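Local coordinates for tegumental protein 20.8 kDa (Clonorchis sinensis, PDB 5X2E) that binds calcium through the calmodulin-like domain crystallised here, with one ion held in an EF-hand loop of this tegumental-allergen-like protein, at residues 15-23 against 45-54. Numbering follows the deposited sequence.
Sequences TNVISYPEL and DPDNTGSITL. With CA (calcium ion), chain B.
Ile18 N donates to Ile52 O at 2.8 Å, and Ile52 N returns a bond to Ile18 O at 2.9 Å. Ile18 CB and Ile52 CB lie 4.0 Å apart on one face of the ladder, and their side chains meet Phe7, Trp40 and Phe44 of flanking helices. On the other face, with CG1 anti to the backbone N (chi1 -178°), Val17 lays that branch against Ser51 OG, 3.4 Å away. Leu54 N closes the ladder on Asn16 O.

Tyr20 reaches across from helix 20-29, with Gly50 O over its ring centre, 3.5 Å above the plane. Tyr20 OH donates a very short hydrogen bond, 2.5 Å, to Asp45 OD2. Strands 17-19 and 51-53 form the short antiparallel sheet that couples the two loops of an EF-hand pair. Thr15 OG1, Val17 O and both Glu22 oxygens of the first loop bind calcium, with Asp11 and Asp13.

Further out, Asp45 is held by its own loop. Thr49 OG1 and N reach OD1 from opposite faces of the carboxylate, and Gly50 N takes the syn lone pair of OD2. Ser19 and Glu22 form a capping box: Glu22 N donates to Ser19 OG, and Ser19 N to Glu22 OE1, both at 3.0 Å.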
ATOM      1  N   THR A  15       7.566   1.499  -6.214  1.00 17.42           N
ATOM      2  CA  THR A  15       7.672   0.320  -7.079  1.00 17.57           C
ATOM      3  C   THR A  15       6.328  -0.336  -7.348  1.00 17.44           C
ATOM      4  O   THR A  15       6.259  -1.261  -8.169  1.00 18.51           O
ATOM      5  CB  THR A  15       8.624  -0.740  -6.468  1.00 18.40           C
ATOM      6  OG1 THR A  15       8.096  -1.161  -5.186  1.00 18.24           O
ATOM      7  CG2 THR A  15      10.043  -0.180  -6.318  1.00 20.18           C
ATOM      8  N   ASN A  16       5.284   0.105  -6.638  1.00 16.43           N
ATOM      9  CA  ASN A  16       3.962  -0.537  -6.713  1.00 16.22           C
ATOM     10  C   ASN A  16       3.968  -1.980  -6.213  1.00 17.18           C
ATOM     11  O   ASN A  16       3.050  -2.769  -6.478  1.00 18.91           O
ATOM     12  CB  ASN A  16       3.385  -0.450  -8.126  1.00 18.22           C
ATOM     13  CG  ASN A  16       3.153   0.972  -8.540  1.00 19.71           C
ATOM     14  OD1 ASN A  16       2.465   1.716  -7.839  1.00 20.91           O
ATOM     15  ND2 ASN A  16       3.775   1.386  -9.640  1.00 21.02           N
ATOM     16  N   VAL A  17       4.973  -2.278  -5.402  1.00 16.71           N
ATOM     17  CA  VAL A  17       4.993  -3.448  -4.561  1.00 17.29           C
ATOM     18  C   VAL A  17       5.290  -2.948  -3.146  1.00 17.47           C
ATOM     19  O   VAL A  17       6.330  -2.313  -2.915  1.00 18.00           O
ATOM     20  CB  VAL A  17       6.050  -4.456  -4.993  1.00 18.73           C
ATOM     21  CG1 VAL A  17       5.978  -5.681  -4.090  1.00 21.38           C
ATOM     22  CG2 VAL A  17       5.859  -4.849  -6.474  1.00 20.53           C
ATOM     23  N   ILE A  18       4.390  -3.236  -2.214  1.00 16.90           N
ATOM     24  CA  ILE A  18       4.608  -2.950  -0.810  1.00 17.23           C
ATOM     25  C   ILE A  18       5.420  -4.111  -0.224  1.00 17.53           C
ATOM     26  O   ILE A  18       4.998  -5.284  -0.207  1.00 18.54           O
ATOM     27  CB  ILE A  18       3.277  -2.747  -0.065  1.00 18.77           C
ATOM     28  CG1 ILE A  18       2.692  -1.384  -0.457  1.00 19.90           C
ATOM     29  CG2 ILE A  18       3.487  -2.922   1.447  1.00 18.06           C
ATOM     30  CD1 ILE A  18       1.303  -1.125   0.177  1.00 20.58           C
ATOM     31  N   SER A  19       6.626  -3.808   0.206  1.00 17.75           N
ATOM     32  CA  SER A  19       7.420  -4.794   0.892  1.00 18.86           C
ATOM     33  C   SER A  19       6.956  -4.924   2.338  1.00 18.40           C
ATOM     34  O   SER A  19       6.367  -3.986   2.922  1.00 18.56           O
ATOM     35  CB  SER A  19       8.915  -4.404   0.840  1.00 18.81           C
ATOM     36  OG  SER A  19       9.139  -3.345   1.753  1.00 18.96           O
ATOM     37  N   TYR A  20       7.251  -6.055   2.958  1.00 19.13           N
ATOM     38  CA  TYR A  20       6.906  -6.202   4.353  1.00 19.26           C
ATOM     39  C   TYR A  20       7.618  -5.149   5.259  1.00 18.72           C
ATOM     40  O   TYR A  20       6.966  -4.533   6.104  1.00 18.48           O
ATOM     41  CB  TYR A  20       7.151  -7.621   4.814  1.00 20.80           C
ATOM     42  CG  TYR A  20       6.246  -8.708   4.214  1.00 22.60           C
ATOM     43  CD1 TYR A  20       5.113  -8.408   3.471  1.00 23.10           C
ATOM     44  CD2 TYR A  20       6.563 -10.047   4.416  1.00 24.79           C
ATOM     45  CE1 TYR A  20       4.290  -9.426   2.975  1.00 22.36           C
ATOM     46  CE2 TYR A  20       5.776 -11.056   3.913  1.00 25.19           C
ATOM     47  CZ  TYR A  20       4.636 -10.748   3.183  1.00 24.90           C
ATOM     48  OH  TYR A  20       3.865 -11.814   2.729  1.00 30.18           O
ATOM     49  N   PRO A  21       8.904  -4.816   5.012  1.00 18.87           N
ATOM     50  CA  PRO A  21       9.474  -3.705   5.817  1.00 19.07           C
ATOM     51  C   PRO A  21       8.735  -2.364   5.609  1.00 17.28           C
ATOM     52  O   PRO A  21       8.560  -1.632   6.596  1.00 18.12           O
ATOM     53  CB  PRO A  21      10.930  -3.627   5.317  1.00 20.25           C
ATOM     54  CG  PRO A  21      11.226  -5.094   4.943  1.00 20.20           C
ATOM     55  CD  PRO A  21       9.948  -5.561   4.282  1.00 19.85           C
ATOM     56  N   GLU A  22       8.321  -2.047   4.374  1.00 17.34           N
ATOM     57  CA  GLU A  22       7.563  -0.820   4.141  1.00 16.73           C
ATOM     58  C   GLU A  22       6.288  -0.786   4.972  1.00 17.14           C
ATOM     59  O   GLU A  22       5.979   0.225   5.589  1.00 18.44           O
ATOM     60  CB  GLU A  22       7.205  -0.681   2.642  1.00 17.63           C
ATOM     61  CG  GLU A  22       8.357  -0.169   1.795  1.00 17.70           C
ATOM     62  CD  GLU A  22       8.038  -0.161   0.298  1.00 17.89           C
ATOM     63  OE1 GLU A  22       7.138  -0.905  -0.164  1.00 18.76           O
ATOM     64  OE2 GLU A  22       8.674   0.601  -0.464  1.00 20.32           O
ATOM     65  N   LEU A  23       5.550  -1.887   4.967  1.00 17.51           N
ATOM     66  CA  LEU A  23       4.317  -1.997   5.720  1.00 18.58           C
ATOM     67  C   LEU A  23       4.606  -1.862   7.217  1.00 18.45           C
ATOM     68  O   LEU A  23       3.938  -1.121   7.929  1.00 20.03           O
ATOM     69  CB  LEU A  23       3.660  -3.345   5.395  1.00 19.70           C
ATOM     70  CG  LEU A  23       2.442  -3.719   6.231  1.00 21.40           C
ATOM     71  CD1 LEU A  23       1.274  -2.721   6.023  1.00 23.24           C
ATOM     72  CD2 LEU A  23       2.040  -5.138   5.877  1.00 24.43           C
ATOM     73  N   ASP A  45      -1.980 -10.332   0.500  1.00 25.94           N
ATOM     74  CA  ASP A  45      -0.999 -11.335   0.045  1.00 25.16           C
ATOM     75  C   ASP A  45      -1.506 -12.714   0.445  1.00 28.51           C
ATOM     76  O   ASP A  45      -0.806 -13.447   1.138  1.00 29.37           O
ATOM     77  CB  ASP A  45       0.404 -11.079   0.643  1.00 23.44           C
ATOM     78  CG  ASP A  45       1.478 -11.958   0.014  1.00 23.97           C
ATOM     79  OD1 ASP A  45       1.274 -12.463  -1.127  1.00 24.88           O
ATOM     80  OD2 ASP A  45       2.545 -12.148   0.656  1.00 23.95           O
ATOM     81  N   PRO A  46      -2.732 -13.077   0.007  1.00 29.03           N
ATOM     82  CA  PRO A  46      -3.323 -14.310   0.523  1.00 32.73           C
ATOM     83  C   PRO A  46      -2.547 -15.555   0.138  1.00 34.63           C
ATOM     84  O   PRO A  46      -2.592 -16.526   0.903  1.00 36.34           O
ATOM     85  CB  PRO A  46      -4.723 -14.317  -0.119  1.00 33.30           C
ATOM     86  CG  PRO A  46      -4.558 -13.475  -1.361  1.00 32.31           C
ATOM     87  CD  PRO A  46      -3.634 -12.391  -0.941  1.00 31.02           C
ATOM     88  N   ASP A  47      -1.880 -15.532  -1.013  1.00 34.79           N
ATOM     89  CA  ASP A  47      -1.065 -16.663  -1.464  1.00 38.05           C
ATOM     90  C   ASP A  47       0.354 -16.658  -0.879  1.00 36.46           C
ATOM     91  O   ASP A  47       1.175 -17.504  -1.233  1.00 37.24           O
ATOM     92  CB  ASP A  47      -0.993 -16.682  -2.988  1.00 42.72           C
ATOM     93  CG  ASP A  47      -2.331 -16.983  -3.624  1.00 47.64           C
ATOM     94  OD1 ASP A  47      -2.708 -16.294  -4.593  1.00 49.42           O
ATOM     95  OD2 ASP A  47      -3.015 -17.904  -3.148  1.00 51.08           O
ATOM     96  N   ASN A  48       0.648 -15.695  -0.005  1.00 34.15           N
ATOM     97  CA  ASN A  48       1.910 -15.693   0.724  1.00 34.24           C
ATOM     98  C   ASN A  48       3.117 -15.623  -0.223  1.00 32.26           C
ATOM     99  O   ASN A  48       4.056 -16.417  -0.150  1.00 34.67           O
ATOM    100  CB  ASN A  48       1.984 -16.929   1.625  1.00 37.51           C
ATOM    101  CG  ASN A  48       3.010 -16.793   2.719  1.00 41.69           C
ATOM    102  OD1 ASN A  48       3.536 -15.708   2.966  1.00 42.65           O
ATOM    103  ND2 ASN A  48       3.281 -17.891   3.406  1.00 44.30           N
ATOM    104  N   THR A  49       3.067 -14.656  -1.129  1.00 30.05           N
ATOM    105  CA  THR A  49       4.129 -14.461  -2.098  1.00 28.59           C
ATOM    106  C   THR A  49       5.308 -13.725  -1.478  1.00 27.47           C
ATOM    107  O   THR A  49       6.393 -13.709  -2.042  1.00 29.29           O
ATOM    108  CB  THR A  49       3.647 -13.652  -3.324  1.00 29.75           C
ATOM    109  OG1 THR A  49       3.311 -12.319  -2.911  1.00 28.45           O
ATOM    110  CG2 THR A  49       2.423 -14.316  -3.968  1.00 31.53           C
ATOM    111  N   GLY A  50       5.082 -13.060  -0.350  1.00 25.17           N
ATOM    112  CA  GLY A  50       6.144 -12.342   0.325  1.00 25.51           C
ATOM    113  C   GLY A  50       6.126 -10.837   0.125  1.00 23.49           C
ATOM    114  O   GLY A  50       7.023 -10.147   0.606  1.00 25.40           O
ATOM    115  N   SER A  51       5.125 -10.319  -0.578  1.00 21.38           N
ATOM    116  CA  SER A  51       4.987  -8.867  -0.758  1.00 20.36           C
ATOM    117  C   SER A  51       3.570  -8.601  -1.251  1.00 20.33           C
ATOM    118  O   SER A  51       2.811  -9.548  -1.540  1.00 20.90           O
ATOM    119  CB  SER A  51       6.002  -8.308  -1.732  1.00 22.12           C
ATOM    120  OG  SER A  51       5.808  -8.867  -3.018  1.00 25.91           O
ATOM    121  N   ILE A  52       3.210  -7.332  -1.321  1.00 18.87           N
ATOM    122  CA  ILE A  52       1.856  -6.947  -1.668  1.00 19.63           C
ATOM    123  C   ILE A  52       1.892  -6.110  -2.929  1.00 18.87           C
ATOM    124  O   ILE A  52       2.357  -4.977  -2.924  1.00 19.62           O
ATOM    125  CB  ILE A  52       1.196  -6.175  -0.509  1.00 20.44           C
ATOM    126  CG1 ILE A  52       0.918  -7.108   0.704  1.00 21.32           C
ATOM    127  CG2 ILE A  52      -0.080  -5.485  -0.998  1.00 22.83           C
ATOM    128  CD1 ILE A  52       0.673  -6.388   2.013  1.00 22.53           C
ATOM    129  N   THR A  53       1.389  -6.635  -4.038  1.00 19.85           N
ATOM    130  CA  THR A  53       1.417  -5.876  -5.285  1.00 19.97           C
ATOM    131  C   THR A  53       0.229  -4.936  -5.394  1.00 18.73           C
ATOM    132  O   THR A  53      -0.850  -5.168  -4.819  1.00 19.75           O
ATOM    133  CB  THR A  53       1.408  -6.806  -6.523  1.00 22.42           C
ATOM    134  OG1 THR A  53       0.162  -7.513  -6.573  1.00 24.16           O
ATOM    135  CG2 THR A  53       2.546  -7.804  -6.455  1.00 25.03           C
ATOM    136  N   LEU A  54       0.429  -3.878  -6.165  1.00 20.32           N
ATOM    137  CA  LEU A  54      -0.659  -2.971  -6.480  1.00 20.52           C
ATOM    138  C   LEU A  54      -1.842  -3.760  -7.087  1.00 22.46           C
ATOM    139  O   LEU A  54      -3.004  -3.487  -6.747  1.00 25.98           O
ATOM    140  CB  LEU A  54      -0.168  -1.895  -7.446  1.00 20.18           C
ATOM    141  CG  LEU A  54      -1.249  -0.934  -7.893  1.00 21.61           C
ATOM    142  CD1 LEU A  54      -1.880  -0.243  -6.700  1.00 24.08           C
ATOM    143  CD2 LEU A  54      -0.624   0.104  -8.845  1.00 22.24           C
TER
HETATM  144 CA    CA B 101       7.786  -0.529  -2.548  1.00 17.56          CA
HETATM  145  O   HOH W   1       8.559  -8.066   1.294  1.00 26.57           O
HETATM  146  O   HOH W   2       3.393 -13.807   4.427  1.00 48.31           O
HETATM  147  O   HOH W   3       9.406  -2.186  -2.193  1.00 23.58           O